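Long-range contact in putative oxidoreductase (Pseudomonas putida, PDB 3L6D), which probably binds NADP and acts as an oxidoreductase: residues A118-Y130 / S139-E151. Sequence-based numbering, arbitrary orientation. Where two conformers were deposited one is given.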
ATOM      1  N   ALA B 118      30.192  16.130  26.455  1.00 28.51           N
ATOM      2  CA  ALA B 118      29.689  16.800  27.657  1.00 27.09           C
ATOM      3  C   ALA B 118      29.191  15.820  28.723  1.00 25.53           C
ATOM      4  O   ALA B 118      28.704  16.252  29.782  1.00 25.45           O
ATOM      5  CB  ALA B 118      28.567  17.794  27.276  1.00 26.95           C
ATOM      6  N   GLY B 119      29.295  14.510  28.463  1.00 25.11           N
ATOM      7  CA  GLY B 119      28.829  13.521  29.447  1.00 24.47           C
ATOM      8  C   GLY B 119      27.330  13.238  29.418  1.00 24.23           C
ATOM      9  O   GLY B 119      26.751  12.676  30.368  1.00 24.71           O
ATOM     10  N   GLY B 120      26.686  13.605  28.327  1.00 23.63           N
ATOM     11  CA  GLY B 120      25.277  13.280  28.146  1.00 23.52           C
ATOM     12  C   GLY B 120      25.135  12.099  27.207  1.00 23.19           C
ATOM     13  O   GLY B 120      26.122  11.511  26.790  1.00 23.23           O
ATOM     14  N   HIS B 121      23.912  11.754  26.857  1.00 23.20           N
ATOM     15  CA  HIS B 121      23.679  10.600  26.005  1.00 23.15           C
ATOM     16  C   HIS B 121      22.821  11.091  24.888  1.00 22.96           C
ATOM     17  O   HIS B 121      21.932  11.933  25.121  1.00 24.19           O
ATOM     18  CB  HIS B 121      22.959   9.524  26.804  1.00 23.68           C
ATOM     19  CG  HIS B 121      23.640   9.219  28.093  1.00 26.86           C
ATOM     20  ND1 HIS B 121      24.808   8.483  28.156  1.00 25.15           N
ATOM     21  CD2 HIS B 121      23.362   9.606  29.367  1.00 25.84           C
ATOM     22  CE1 HIS B 121      25.195   8.395  29.419  1.00 26.77           C
ATOM     23  NE2 HIS B 121      24.341   9.072  30.172  1.00 26.56           N
ATOM     24  N   TYR B 122      23.106  10.634  23.679  1.00 20.03           N
ATOM     25  CA  TYR B 122      22.410  11.164  22.521  1.00 19.96           C
ATOM     26  C   TYR B 122      21.569  10.071  21.867  1.00 18.63           C
ATOM     27  O   TYR B 122      22.094   8.997  21.542  1.00 17.43           O
ATOM     28  CB  TYR B 122      23.428  11.718  21.526  1.00 21.86           C
ATOM     29  CG  TYR B 122      22.770  12.221  20.276  1.00 22.50           C
ATOM     30  CD1 TYR B 122      22.223  13.510  20.224  1.00 23.23           C
ATOM     31  CD2 TYR B 122      22.682  11.410  19.144  1.00 23.44           C
ATOM     32  CE1 TYR B 122      21.628  13.977  19.054  1.00 24.53           C
ATOM     33  CE2 TYR B 122      22.068  11.859  17.986  1.00 23.40           C
ATOM     34  CZ  TYR B 122      21.536  13.137  17.958  1.00 23.74           C
ATOM     35  OH  TYR B 122      20.918  13.561  16.794  1.00 26.75           O
ATOM     36  N   VAL B 123      20.260  10.287  21.762  1.00 18.55           N
ATOM     37  CA  VAL B 123      19.409   9.382  20.974  1.00 18.47           C
ATOM     38  C   VAL B 123      18.780  10.123  19.818  1.00 19.30           C
ATOM     39  O   VAL B 123      18.192  11.217  20.014  1.00 20.21           O
ATOM     40  CB  VAL B 123      18.268   8.753  21.860  1.00 17.30           C
ATOM     41  CG1 VAL B 123      17.384   7.838  21.018  1.00 19.63           C
ATOM     42  CG2 VAL B 123      18.854   7.976  23.042  1.00 19.88           C
ATOM     43  N   LYS B 124      18.894   9.574  18.617  1.00 18.89           N
ATOM     44  CA  LYS B 124      18.243  10.206  17.467  1.00 21.49           C
ATOM     45  C   LYS B 124      16.907   9.468  17.265  1.00 22.15           C
ATOM     46  O   LYS B 124      16.871   8.259  17.350  1.00 22.20           O
ATOM     47  CB  LYS B 124      19.087  10.052  16.191  1.00 21.42           C
ATOM     48  CG  LYS B 124      18.376  10.541  14.911  1.00 24.85           C
ATOM     49  CD  LYS B 124      19.282  10.224  13.641  1.00 22.62           C
ATOM     50  CE  LYS B 124      18.611  10.794  12.344  1.00 25.29           C
ATOM     51  NZ  LYS B 124      18.424  12.272  12.543  1.00 22.71           N
ATOM     52  N   GLY B 125      15.815  10.198  17.036  1.00 22.23           N
ATOM     53  CA  GLY B 125      14.540   9.525  16.787  1.00 22.15           C
ATOM     54  C   GLY B 125      13.965   9.942  15.428  1.00 23.50           C
ATOM     55  O   GLY B 125      14.241  11.052  14.928  1.00 21.50           O
HETATM   56  N   MSE B 126      13.233   9.019  14.811  0.50 25.57           N
HETATM   57  CA  MSE B 126      12.411   9.290  13.627  0.50 28.98           C
HETATM   58  C   MSE B 126      10.999   8.787  13.950  0.50 26.95           C
HETATM   59  O   MSE B 126      10.805   7.626  14.301  0.50 26.72           O
HETATM   60  CB  MSE B 126      12.960   8.581  12.389  0.50 33.98           C
HETATM   61  CG  MSE B 126      14.057   9.344  11.630  0.50 10.62           C
HETATM   62 SE   MSE B 126      15.616   8.195  11.241  0.50 44.00          SE
HETATM   63  CE  MSE B 126      15.724   7.639  13.101  0.50  2.00           C
ATOM     64  N   ILE B 127      10.026   9.653  13.791  1.00 24.78           N
ATOM     65  CA  ILE B 127       8.691   9.212  14.045  1.00 26.23           C
ATOM     66  C   ILE B 127       7.954   9.007  12.741  1.00 26.92           C
ATOM     67  O   ILE B 127       7.825   9.901  11.962  1.00 27.61           O
ATOM     68  CB  ILE B 127       7.958  10.111  15.000  1.00 28.39           C
ATOM     69  CG1 ILE B 127       6.559   9.612  15.184  1.00 32.55           C
ATOM     70  CG2 ILE B 127       7.939  11.504  14.523  1.00 32.60           C
ATOM     71  CD1 ILE B 127       6.101   9.783  16.517  1.00 30.95           C
ATOM     72  N   VAL B 128       7.494   7.793  12.517  1.00 25.19           N
ATOM     73  CA  VAL B 128       6.806   7.486  11.301  1.00 24.25           C
ATOM     74  C   VAL B 128       5.342   7.823  11.414  1.00 23.71           C
ATOM     75  O   VAL B 128       4.515   6.971  11.426  1.00 24.56           O
ATOM     76  CB  VAL B 128       6.996   6.040  10.925  1.00 24.73           C
ATOM     77  CG1 VAL B 128       6.670   5.824   9.498  1.00 27.11           C
ATOM     78  CG2 VAL B 128       8.392   5.640  11.177  1.00 28.25           C
ATOM     79  N   ALA B 129       5.051   9.096  11.506  1.00 24.70           N
ATOM     80  CA  ALA B 129       3.693   9.514  11.660  1.00 25.78           C
ATOM     81  C   ALA B 129       3.505  10.945  11.302  1.00 26.56           C
ATOM     82  O   ALA B 129       4.423  11.705  11.333  1.00 27.70           O
ATOM     83  CB  ALA B 129       3.267   9.296  13.062  1.00 25.90           C
ATOM     84  N   TYR B 130       2.289  11.305  10.983  1.00 26.01           N
ATOM     85  CA  TYR B 130       1.924  12.711  10.912  1.00 26.85           C
ATOM     86  C   TYR B 130       1.595  13.130  12.336  1.00 28.50           C
ATOM     87  O   TYR B 130       1.243  12.270  13.159  1.00 27.75           O
ATOM     88  CB  TYR B 130       0.753  12.918   9.942  1.00 26.93           C
ATOM     89  CG  TYR B 130       1.156  12.675   8.500  1.00 27.94           C
ATOM     90  CD1 TYR B 130       1.917  13.608   7.812  1.00 27.84           C
ATOM     91  CD2 TYR B 130       0.828  11.478   7.844  1.00 27.96           C
ATOM     92  CE1 TYR B 130       2.307  13.388   6.498  1.00 28.54           C
ATOM     93  CE2 TYR B 130       1.230  11.248   6.507  1.00 27.81           C
ATOM     94  CZ  TYR B 130       1.961  12.205   5.857  1.00 28.73           C
ATOM     95  OH  TYR B 130       2.341  12.037   4.535  1.00 28.61           O
ATOM     96  N   SER B 139       1.106   3.872  15.863  1.00 22.93           N
ATOM     97  CA  SER B 139       2.236   4.617  15.239  1.00 21.84           C
ATOM     98  C   SER B 139       3.595   3.979  15.534  1.00 21.79           C
ATOM     99  O   SER B 139       3.792   3.359  16.601  1.00 22.14           O
ATOM    100  CB  SER B 139       2.234   6.084  15.699  1.00 20.39           C
ATOM    101  OG  SER B 139       1.150   6.795  15.078  1.00 22.22           O
ATOM    102  N   HIS B 140       4.544   4.139  14.610  1.00 21.14           N
ATOM    103  CA  HIS B 140       5.857   3.551  14.805  1.00 22.61           C
ATOM    104  C   HIS B 140       6.930   4.658  14.855  1.00 22.39           C
ATOM    105  O   HIS B 140       6.742   5.732  14.275  1.00 22.44           O
ATOM    106  CB  HIS B 140       6.217   2.545  13.687  1.00 23.11           C
ATOM    107  CG  HIS B 140       5.591   1.194  13.835  1.00 23.05           C
ATOM    108  ND1 HIS B 140       6.327   0.053  14.084  1.00 23.53           N
ATOM    109  CD2 HIS B 140       4.305   0.790  13.702  1.00 23.01           C
ATOM    110  CE1 HIS B 140       5.515  -0.990  14.141  1.00 22.89           C
ATOM    111  NE2 HIS B 140       4.280  -0.570  13.913  1.00 23.80           N
ATOM    112  N   SER B 141       8.023   4.408  15.602  1.00 23.14           N
ATOM    113  CA  SER B 141       9.192   5.281  15.557  1.00 22.17           C
ATOM    114  C   SER B 141      10.430   4.415  15.433  1.00 22.53           C
ATOM    115  O   SER B 141      10.379   3.249  15.733  1.00 24.29           O
ATOM    116  CB  SER B 141       9.292   6.156  16.829  1.00 22.41           C
ATOM    117  OG  SER B 141       9.254   5.296  17.964  1.00 20.72           O
ATOM    118  N   ILE B 142      11.539   5.007  15.007  1.00 21.24           N
ATOM    119  CA  ILE B 142      12.819   4.316  14.938  1.00 22.62           C
ATOM    120  C   ILE B 142      13.783   5.160  15.755  1.00 22.08           C
ATOM    121  O   ILE B 142      13.717   6.364  15.668  1.00 21.72           O
ATOM    122  CB  ILE B 142      13.318   4.320  13.455  1.00 24.13           C
ATOM    123  CG1 ILE B 142      12.394   3.484  12.562  1.00 22.65           C
ATOM    124  CG2 ILE B 142      14.750   3.783  13.377  1.00 23.41           C
ATOM    125  CD1 ILE B 142      12.495   3.878  11.060  1.00 25.95           C
ATOM    126  N   HIS B 143      14.638   4.543  16.576  1.00 22.98           N
ATOM    127  CA  HIS B 143      15.627   5.280  17.366  1.00 22.45           C
ATOM    128  C   HIS B 143      16.997   4.694  17.150  1.00 22.37           C
ATOM    129  O   HIS B 143      17.121   3.500  16.810  1.00 21.66           O
ATOM    130  CB  HIS B 143      15.246   5.210  18.860  1.00 22.37           C
ATOM    131  CG  HIS B 143      14.031   6.023  19.196  1.00 23.27           C
ATOM    132  ND1 HIS B 143      12.755   5.482  19.238  1.00 23.57           N
ATOM    133  CD2 HIS B 143      13.891   7.343  19.461  1.00 21.74           C
ATOM    134  CE1 HIS B 143      11.886   6.441  19.518  1.00 22.09           C
ATOM    135  NE2 HIS B 143      12.554   7.579  19.655  1.00 24.27           N
ATOM    136  N   THR B 144      18.034   5.533  17.267  1.00 21.86           N
ATOM    137  CA  THR B 144      19.400   5.072  17.086  1.00 21.40           C
ATOM    138  C   THR B 144      20.285   5.931  18.017  1.00 22.82           C
ATOM    139  O   THR B 144      19.750   6.780  18.735  1.00 21.93           O
ATOM    140  CB  THR B 144      19.853   5.130  15.583  1.00 21.94           C
ATOM    141  OG1 THR B 144      21.112   4.465  15.448  1.00 18.59           O
ATOM    142  CG2 THR B 144      19.963   6.532  15.046  1.00 19.58           C
ATOM    143  N   GLY B 145      21.601   5.714  18.014  1.00 23.33           N
ATOM    144  CA  GLY B 145      22.535   6.475  18.863  1.00 22.96           C
ATOM    145  C   GLY B 145      22.955   5.622  20.049  1.00 23.06           C
ATOM    146  O   GLY B 145      23.579   4.584  19.877  1.00 21.73           O
ATOM    147  N   ASP B 146      22.531   6.023  21.247  1.00 23.31           N
ATOM    148  CA  ASP B 146      22.943   5.386  22.494  1.00 24.49           C
ATOM    149  C   ASP B 146      21.900   4.372  22.944  1.00 22.44           C
ATOM    150  O   ASP B 146      20.814   4.739  23.430  1.00 21.74           O
ATOM    151  CB  ASP B 146      23.136   6.486  23.548  1.00 28.16           C
ATOM    152  CG  ASP B 146      23.803   5.993  24.834  1.00 43.16           C
ATOM    153  OD1 ASP B 146      23.312   5.064  25.530  1.00 30.37           O
ATOM    154  OD2 ASP B 146      24.828   6.602  25.179  1.00 32.27           O
ATOM    155  N   ARG B 147      22.229   3.075  22.823  1.00 21.49           N
ATOM    156  CA  ARG B 147      21.251   2.031  23.085  1.00 21.27           C
ATOM    157  C   ARG B 147      20.826   2.037  24.544  1.00 21.34           C
ATOM    158  O   ARG B 147      19.658   1.851  24.842  1.00 21.43           O
ATOM    159  CB  ARG B 147      21.816   0.618  22.742  1.00 22.49           C
ATOM    160  CG  ARG B 147      20.784  -0.511  22.771  1.00 31.36           C
ATOM    161  CD  ARG B 147      21.416  -1.913  22.390  1.00 27.69           C
ATOM    162  NE  ARG B 147      21.618  -2.071  20.925  1.00 35.74           N
ATOM    163  CZ  ARG B 147      20.733  -2.585  20.059  1.00 29.20           C
ATOM    164  NH1 ARG B 147      19.541  -3.029  20.470  1.00 36.89           N
ATOM    165  NH2 ARG B 147      21.035  -2.652  18.761  1.00 36.21           N
ATOM    166  N   GLU B 148      21.781   2.218  25.442  1.00 21.59           N
ATOM    167  CA  GLU B 148      21.481   2.182  26.882  1.00 23.08           C
ATOM    168  C   GLU B 148      20.538   3.337  27.273  1.00 22.56           C
ATOM    169  O   GLU B 148      19.537   3.117  27.951  1.00 21.89           O
ATOM    170  CB  GLU B 148      22.766   2.149  27.715  1.00 26.48           C
ATOM    171  CG  GLU B 148      23.590   0.857  27.507  1.00 47.33           C
ATOM    172  CD  GLU B 148      24.786   1.079  26.576  1.00 32.00           C
ATOM    173  OE1 GLU B 148      24.595   1.440  25.392  1.00 47.31           O
ATOM    174  OE2 GLU B 148      25.938   0.936  27.077  1.00 48.38           O
ATOM    175  N   ALA B 149      20.828   4.543  26.798  1.00 21.60           N
ATOM    176  CA  ALA B 149      19.932   5.687  27.095  1.00 20.72           C
ATOM    177  C   ALA B 149      18.535   5.492  26.476  1.00 20.73           C
ATOM    178  O   ALA B 149      17.493   5.869  27.090  1.00 21.11           O
ATOM    179  CB  ALA B 149      20.551   6.996  26.598  1.00 19.76           C
ATOM    180  N   PHE B 150      18.488   4.953  25.251  1.00 20.37           N
ATOM    181  CA  PHE B 150      17.212   4.643  24.649  1.00 21.28           C
ATOM    182  C   PHE B 150      16.416   3.640  25.532  1.00 21.89           C
ATOM    183  O   PHE B 150      15.228   3.830  25.764  1.00 21.72           O
ATOM    184  CB  PHE B 150      17.358   4.072  23.221  1.00 22.41           C
ATOM    185  CG  PHE B 150      16.113   3.351  22.758  1.00 23.36           C
ATOM    186  CD1 PHE B 150      15.041   4.068  22.277  1.00 24.96           C
ATOM    187  CD2 PHE B 150      16.011   1.981  22.871  1.00 24.65           C
ATOM    188  CE1 PHE B 150      13.862   3.423  21.871  1.00 25.91           C
ATOM    189  CE2 PHE B 150      14.854   1.303  22.480  1.00 24.94           C
ATOM    190  CZ  PHE B 150      13.788   2.022  21.961  1.00 26.70           C
ATOM    191  N   GLU B 151      17.070   2.586  26.008  1.00 22.58           N
ATOM    192  CA  GLU B 151      16.373   1.614  26.870  1.00 23.69           C
ATOM    193  C   GLU B 151      15.880   2.268  28.164  1.00 22.81           C
ATOM    194  O   GLU B 151      14.744   2.019  28.592  1.00 23.58           O
ATOM    195  CB  GLU B 151      17.261   0.404  27.201  1.00 25.89           C
ATOM    196  CG  GLU B 151      17.497  -0.573  26.054  1.00 48.78           C
ATOM    197  CD  GLU B 151      16.218  -1.195  25.498  1.00 30.96           C
ATOM    198  OE1 GLU B 151      15.198  -1.329  26.228  1.00 48.82           O
ATOM    199  OE2 GLU B 151      16.235  -1.541  24.288  1.00 49.29           O
TER
HETATM  200  O   HOH W   1      25.211   8.683  23.569  1.00 32.68           O
HETATM  201  O   HOH W   2       3.399   4.698  12.039  1.00 24.77           O
HETATM  202  O   HOH W   3       1.348   6.737  12.140  1.00 24.87           O
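Met126 and Ile142 exchange two backbone hydrogen bonds, and Lys124 and Thr144 exchange two more, clamping strands 121-128 and 140-145 into an antiparallel hairpin at one side of the Rossmann-type sheet, where strand 121-128 still runs parallel to 96-99 and 140-145 reverses direction. Past Thr144 the chain turns at Gly145, yet Asp146 N still reaches Tyr122 O (3.0 Å). The Asp146 side chain then works twice: OD1 caps helix 147-152 by accepting from Ala149 N (2.8 Å), nearly straight at 168°, while OD2 accepts a hydrogen bond from a water that in turn accepts from Tyr122 N. With an alanine in place of Asp146, Ala149 N would probably lose its cap and the water on Tyr122 N its acceptor. At the other end, a second water joins Val128 O to His140 N.

Apolar packing follows. Val123 CG2, anti to its own carbonyl carbon, reaches the first helical turn, 4.1 Å from Ala149 CB. Gly125 lets the His143 ring lie close, CD2 3.5 Å from Gly125 CA; Tyr100 and Thr164 hold its nitrogens. Across the sheet, Met126 and Ile142 face helix 169-199, and on that same face Lys124 and Thr144 lie side by side, pointing the same way, with Thr144 CG2 3.8 Å from Lys124 CB.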